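Local structure of putative esterase PA1618 (Pseudomonas aeruginosa, 4QD8) at residues 62-75 with 109-121. The protein is a hotdog-fold thioesterase of the PaaI family that binds phenacyl-CoA and probably hydrolyses acyl-CoA thioesters such as 1,4-dihydroxy-2-naphthoyl-CoA. Sequence-based numbering, arbitrary orientation.
Sequences LAESLGSMASYLCV and LGRTTHVWDIRLS
Helix 62-72 packs on strand 113-121 through H114, W116, I118 and L120, a buried helix-on-sheet interface at the heart of the hotdog fold, where the antiparallel sheet wraps the long central helix. The two axes approach to 9.2 Å, running at 135° to one another. S71 supplies the polar link: W116 NE1 donates to its OG at 2.9 Å in a nearly straight bond (167°) lying close to the indole plane, while H114 ND1 sits 2.8 Å from the same OG in a second hydrogen bond. One buried hydroxyl thus joins two strand residues and helps fix the rotation of both rings. The indole turns one face to A70, whose CB stands over the six-membered ring in a CH-pi contact, 3.6 Å from the centroid, and its edge to S71 and C74, with C74 SG near CH2. Further along, G67 brings its backbone close to I118, whose CG2, anti to the backbone N, meets A63 CB and L66 CD2. L62 CD2 and L120 CD2 close this apolar end, with L62 also packing on A39 and M41 of strand 36-42. The helix's other flank faces the second subunit, where S65 OG is hydrogen-bonded to H55 of that chain. Past the helix, L109 CD1 touches C74 SG at 3.9 Å, and V75 CG1 approaches the H114 imidazole obliquely, 3.5 Å from CE1.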
loop_
_atom_site.group_PDB
_atom_site.type_symbol
_atom_site.label_atom_id
_atom_site.label_comp_id
_atom_site.label_asym_id
_atom_site.label_seq_id
_atom_site.Cartn_x
_atom_site.Cartn_y
_atom_site.Cartn_z
ATOM N N LEU A 62 8.908 -1.126 13.948
ATOM C CA LEU A 62 8.841 -2.465 14.519
ATOM C C LEU A 62 8.601 -3.513 13.428
ATOM O O LEU A 62 9.313 -4.524 13.354
ATOM C CB LEU A 62 7.753 -2.542 15.584
ATOM C CG LEU A 62 7.553 -3.913 16.225
ATOM C CD1 LEU A 62 8.871 -4.449 16.795
ATOM C CD2 LEU A 62 6.477 -3.799 17.318
ATOM N N ALA A 63 7.635 -3.249 12.556
ATOM C CA ALA A 63 7.289 -4.205 11.503
ATOM C C ALA A 63 8.463 -4.434 10.568
ATOM O O ALA A 63 8.773 -5.585 10.211
ATOM C CB ALA A 63 6.071 -3.719 10.721
ATOM N N GLU A 64 9.124 -3.350 10.175
ATOM C CA GLU A 64 10.227 -3.459 9.213
ATOM C C GLU A 64 11.480 -4.063 9.854
ATOM O O GLU A 64 12.208 -4.810 9.194
ATOM C CB GLU A 64 10.515 -2.118 8.511
ATOM C CG GLU A 64 11.465 -2.281 7.334
ATOM C CD GLU A 64 11.245 -1.296 6.182
ATOM O OE1 GLU A 64 10.138 -0.703 6.027
ATOM O OE2 GLU A 64 12.207 -1.158 5.413
ATOM N N SER A 65 11.721 -3.779 11.137
ATOM C CA SER A 65 12.818 -4.426 11.862
ATOM C C SER A 65 12.599 -5.926 11.889
ATOM O O SER A 65 13.518 -6.702 11.635
ATOM C CB SER A 65 12.895 -3.943 13.320
ATOM O OG SER A 65 13.716 -2.801 13.443
ATOM N N LEU A 66 11.376 -6.315 12.215
ATOM C CA LEU A 66 11.017 -7.708 12.387
ATOM C C LEU A 66 11.093 -8.439 11.058
ATOM O O LEU A 66 11.740 -9.470 10.952
ATOM C CB LEU A 66 9.608 -7.815 12.982
ATOM C CG LEU A 66 9.086 -9.229 13.205
ATOM C CD1 LEU A 66 10.082 -10.028 14.045
ATOM C CD2 LEU A 66 7.740 -9.170 13.895
ATOM N N GLY A 67 10.449 -7.894 10.031
ATOM C CA GLY A 67 10.465 -8.534 8.726
ATOM C C GLY A 67 11.832 -8.567 8.069
ATOM O O GLY A 67 12.161 -9.543 7.382
ATOM N N SER A 68 12.629 -7.519 8.253
ATOM C CA SER A 68 13.968 -7.502 7.663
ATOM C C SER A 68 14.853 -8.557 8.313
ATOM O O SER A 68 15.641 -9.227 7.634
ATOM C CB SER A 68 14.611 -6.125 7.787
ATOM O OG SER A 68 13.839 -5.170 7.077
ATOM N N MET A 69 14.714 -8.712 9.624
ATOM C CA MET A 69 15.485 -9.724 10.341
ATOM C C MET A 69 15.029 -11.111 9.911
ATOM O O MET A 69 15.848 -12.014 9.699
ATOM C CB MET A 69 15.328 -9.568 11.851
ATOM C CG MET A 69 16.265 -10.453 12.646
ATOM S SD MET A 69 17.968 -9.902 12.438
ATOM C CE MET A 69 17.954 -8.407 13.429
ATOM N N ALA A 70 13.720 -11.286 9.770
ATOM C CA ALA A 70 13.184 -12.548 9.257
ATOM C C ALA A 70 13.766 -12.891 7.873
ATOM O O ALA A 70 14.135 -14.039 7.628
ATOM C CB ALA A 70 11.678 -12.509 9.217
ATOM N N SER A 71 13.858 -11.906 6.976
ATOM C CA SER A 71 14.477 -12.135 5.661
ATOM C C SER A 71 15.937 -12.531 5.771
ATOM O O SER A 71 16.395 -13.434 5.072
ATOM C CB SER A 71 14.350 -10.906 4.764
ATOM O OG SER A 71 13.118 -10.935 4.088
ATOM N N TYR A 72 16.666 -11.859 6.651
ATOM C CA TYR A 72 18.065 -12.204 6.861
ATOM C C TYR A 72 18.274 -13.637 7.319
ATOM O O TYR A 72 19.274 -14.263 6.956
ATOM C CB TYR A 72 18.714 -11.215 7.820
ATOM C CG TYR A 72 19.416 -10.134 7.059
ATOM C CD1 TYR A 72 20.667 -10.366 6.496
ATOM C CD2 TYR A 72 18.817 -8.894 6.860
ATOM C CE1 TYR A 72 21.319 -9.381 5.775
ATOM C CE2 TYR A 72 19.458 -7.906 6.144
ATOM C CZ TYR A 72 20.710 -8.153 5.606
ATOM O OH TYR A 72 21.348 -7.164 4.899
ATOM N N LEU A 73 17.311 -14.167 8.060
ATOM C CA LEU A 73 17.389 -15.535 8.579
ATOM C C LEU A 73 16.964 -16.552 7.527
ATOM O O LEU A 73 17.024 -17.758 7.765
ATOM C CB LEU A 73 16.493 -15.686 9.812
ATOM C CG LEU A 73 16.891 -14.887 11.054
ATOM C CD1 LEU A 73 15.791 -14.887 12.076
ATOM C CD2 LEU A 73 18.164 -15.492 11.652
ATOM N N CYS A 74 16.524 -16.062 6.371
ATOM C CA CYS A 74 16.028 -16.942 5.313
ATOM C C CYS A 74 16.900 -16.963 4.062
ATOM O O CYS A 74 16.744 -17.845 3.219
ATOM C CB CYS A 74 14.597 -16.571 4.919
ATOM S SG CYS A 74 13.360 -16.944 6.168
ATOM N N VAL A 75 17.807 -16.006 3.923
ATOM C CA VAL A 75 18.683 -16.012 2.752
ATOM C C VAL A 75 20.061 -16.569 3.039
ATOM O O VAL A 75 20.464 -16.715 4.192
ATOM C CB VAL A 75 18.876 -14.611 2.133
ATOM C CG1 VAL A 75 17.549 -14.041 1.699
ATOM C CG2 VAL A 75 19.596 -13.692 3.103
ATOM N N LEU A 109 8.394 -16.389 -0.151
ATOM C CA LEU A 109 9.831 -16.195 -0.232
ATOM C C LEU A 109 10.303 -16.566 -1.625
ATOM O O LEU A 109 10.543 -17.747 -1.900
ATOM C CB LEU A 109 10.543 -17.079 0.787
ATOM C CG LEU A 109 10.186 -16.838 2.253
ATOM C CD1 LEU A 109 11.094 -17.683 3.113
ATOM C CD2 LEU A 109 10.334 -15.369 2.612
ATOM N N GLY A 110 10.412 -15.577 -2.502
ATOM C CA GLY A 110 10.823 -15.804 -3.872
ATOM C C GLY A 110 12.327 -15.686 -3.961
ATOM O O GLY A 110 13.000 -15.485 -2.942
ATOM N N ARG A 111 12.869 -15.812 -5.167
ATOM C CA ARG A 111 14.305 -15.643 -5.323
ATOM C C ARG A 111 14.783 -14.198 -5.202
ATOM O O ARG A 111 15.903 -13.958 -4.760
ATOM C CB ARG A 111 14.775 -16.229 -6.657
ATOM C CG ARG A 111 14.634 -17.724 -6.721
ATOM C CD ARG A 111 15.411 -18.262 -7.905
ATOM N NE ARG A 111 14.815 -17.861 -9.176
ATOM C CZ ARG A 111 15.394 -18.052 -10.359
ATOM N NH1 ARG A 111 16.591 -18.620 -10.427
ATOM N NH2 ARG A 111 14.781 -17.669 -11.472
ATOM N N THR A 112 13.952 -13.237 -5.600
ATOM C CA THR A 112 14.393 -11.839 -5.632
ATOM C C THR A 112 13.591 -10.937 -4.691
ATOM O O THR A 112 14.020 -9.826 -4.388
ATOM C CB THR A 112 14.338 -11.248 -7.046
ATOM O OG1 THR A 112 12.998 -11.295 -7.535
ATOM C CG2 THR A 112 15.237 -12.030 -7.992
ATOM N N THR A 113 12.439 -11.420 -4.236
ATOM C CA THR A 113 11.630 -10.668 -3.267
ATOM C C THR A 113 11.069 -11.577 -2.196
ATOM O O THR A 113 10.841 -12.760 -2.432
ATOM C CB THR A 113 10.435 -9.941 -3.927
ATOM O OG1 THR A 113 9.577 -10.912 -4.536
ATOM C CG2 THR A 113 10.902 -8.928 -4.962
ATOM N N HIS A 114 10.846 -11.017 -1.009
ATOM C CA HIS A 114 10.168 -11.727 0.066
ATOM C C HIS A 114 8.988 -10.873 0.454
ATOM O O HIS A 114 9.086 -9.647 0.439
ATOM C CB HIS A 114 11.051 -11.841 1.309
ATOM C CG HIS A 114 12.209 -12.772 1.168
ATOM N ND1 HIS A 114 13.176 -12.897 2.144
ATOM C CD2 HIS A 114 12.566 -13.623 0.172
ATOM C CE1 HIS A 114 14.069 -13.795 1.762
ATOM N NE2 HIS A 114 13.731 -14.241 0.568
ATOM N N VAL A 115 7.886 -11.514 0.816
ATOM C CA VAL A 115 6.716 -10.781 1.314
ATOM C C VAL A 115 6.350 -11.345 2.688
ATOM O O VAL A 115 6.151 -12.557 2.844
ATOM C CB VAL A 115 5.528 -10.885 0.335
ATOM C CG1 VAL A 115 4.334 -10.063 0.845
ATOM C CG2 VAL A 115 5.919 -10.400 -1.059
ATOM N N TRP A 116 6.262 -10.458 3.684
ATOM C CA TRP A 116 5.957 -10.817 5.070
ATOM C C TRP A 116 4.628 -10.204 5.517
ATOM O O TRP A 116 4.335 -9.053 5.174
ATOM C CB TRP A 116 7.064 -10.298 6.003
ATOM C CG TRP A 116 8.384 -10.974 5.773
ATOM C CD1 TRP A 116 9.433 -10.499 5.043
ATOM C CD2 TRP A 116 8.769 -12.266 6.247
ATOM N NE1 TRP A 116 10.459 -11.425 5.040
ATOM C CE2 TRP A 116 10.074 -12.518 5.775
ATOM C CE3 TRP A 116 8.133 -13.244 7.020
ATOM C CZ2 TRP A 116 10.765 -13.714 6.056
ATOM C CZ3 TRP A 116 8.827 -14.433 7.310
ATOM C CH2 TRP A 116 10.125 -14.647 6.821
ATOM N N ASP A 117 3.860 -10.980 6.276
ATOM C CA ASP A 117 2.607 -10.543 6.891
ATOM C C ASP A 117 2.947 -10.225 8.344
ATOM O O ASP A 117 3.459 -11.091 9.061
ATOM C CB ASP A 117 1.600 -11.691 6.808
ATOM C CG ASP A 117 0.330 -11.427 7.592
ATOM O OD1 ASP A 117 -0.337 -10.405 7.350
ATOM O OD2 ASP A 117 -0.015 -12.274 8.435
ATOM N N ILE A 118 2.714 -8.991 8.796
ATOM C CA ILE A 118 3.105 -8.641 10.161
ATOM C C ILE A 118 1.899 -8.117 10.934
ATOM O O ILE A 118 1.261 -7.147 10.517
ATOM C CB ILE A 118 4.278 -7.644 10.174
ATOM C CG1 ILE A 118 5.471 -8.281 9.453
ATOM C CG2 ILE A 118 4.694 -7.311 11.614
ATOM C CD1 ILE A 118 6.355 -7.301 8.752
ATOM N N ARG A 119 1.569 -8.796 12.033
ATOM C CA ARG A 119 0.388 -8.440 12.835
ATOM C C ARG A 119 0.814 -7.874 14.190
ATOM O O ARG A 119 1.594 -8.502 14.907
ATOM C CB ARG A 119 -0.506 -9.668 13.087
ATOM C CG ARG A 119 -0.918 -10.484 11.862
ATOM C CD ARG A 119 -1.706 -9.669 10.870
ATOM N NE ARG A 119 -2.099 -10.489 9.723
ATOM C CZ ARG A 119 -3.249 -11.151 9.627
ATOM N NH1 ARG A 119 -4.146 -11.081 10.604
ATOM N NH2 ARG A 119 -3.506 -11.869 8.542
ATOM N N LEU A 120 0.270 -6.711 14.553
ATOM C CA LEU A 120 0.631 -6.048 15.805
ATOM C C LEU A 120 -0.577 -5.953 16.720
ATOM O O LEU A 120 -1.718 -5.790 16.257
ATOM C CB LEU A 120 1.177 -4.635 15.555
ATOM C CG LEU A 120 2.620 -4.506 15.064
ATOM C CD1 LEU A 120 2.744 -5.019 13.643
ATOM C CD2 LEU A 120 3.081 -3.070 15.140
ATOM N N SER A 121 -0.310 -6.039 18.016
ATOM C CA SER A 121 -1.363 -5.885 19.017
ATOM C C SER A 121 -0.786 -5.317 20.310
ATOM O O SER A 121 0.394 -5.518 20.639
ATOM C CB SER A 121 -2.063 -7.223 19.274
ATOM O OG SER A 121 -1.148 -8.177 19.771
#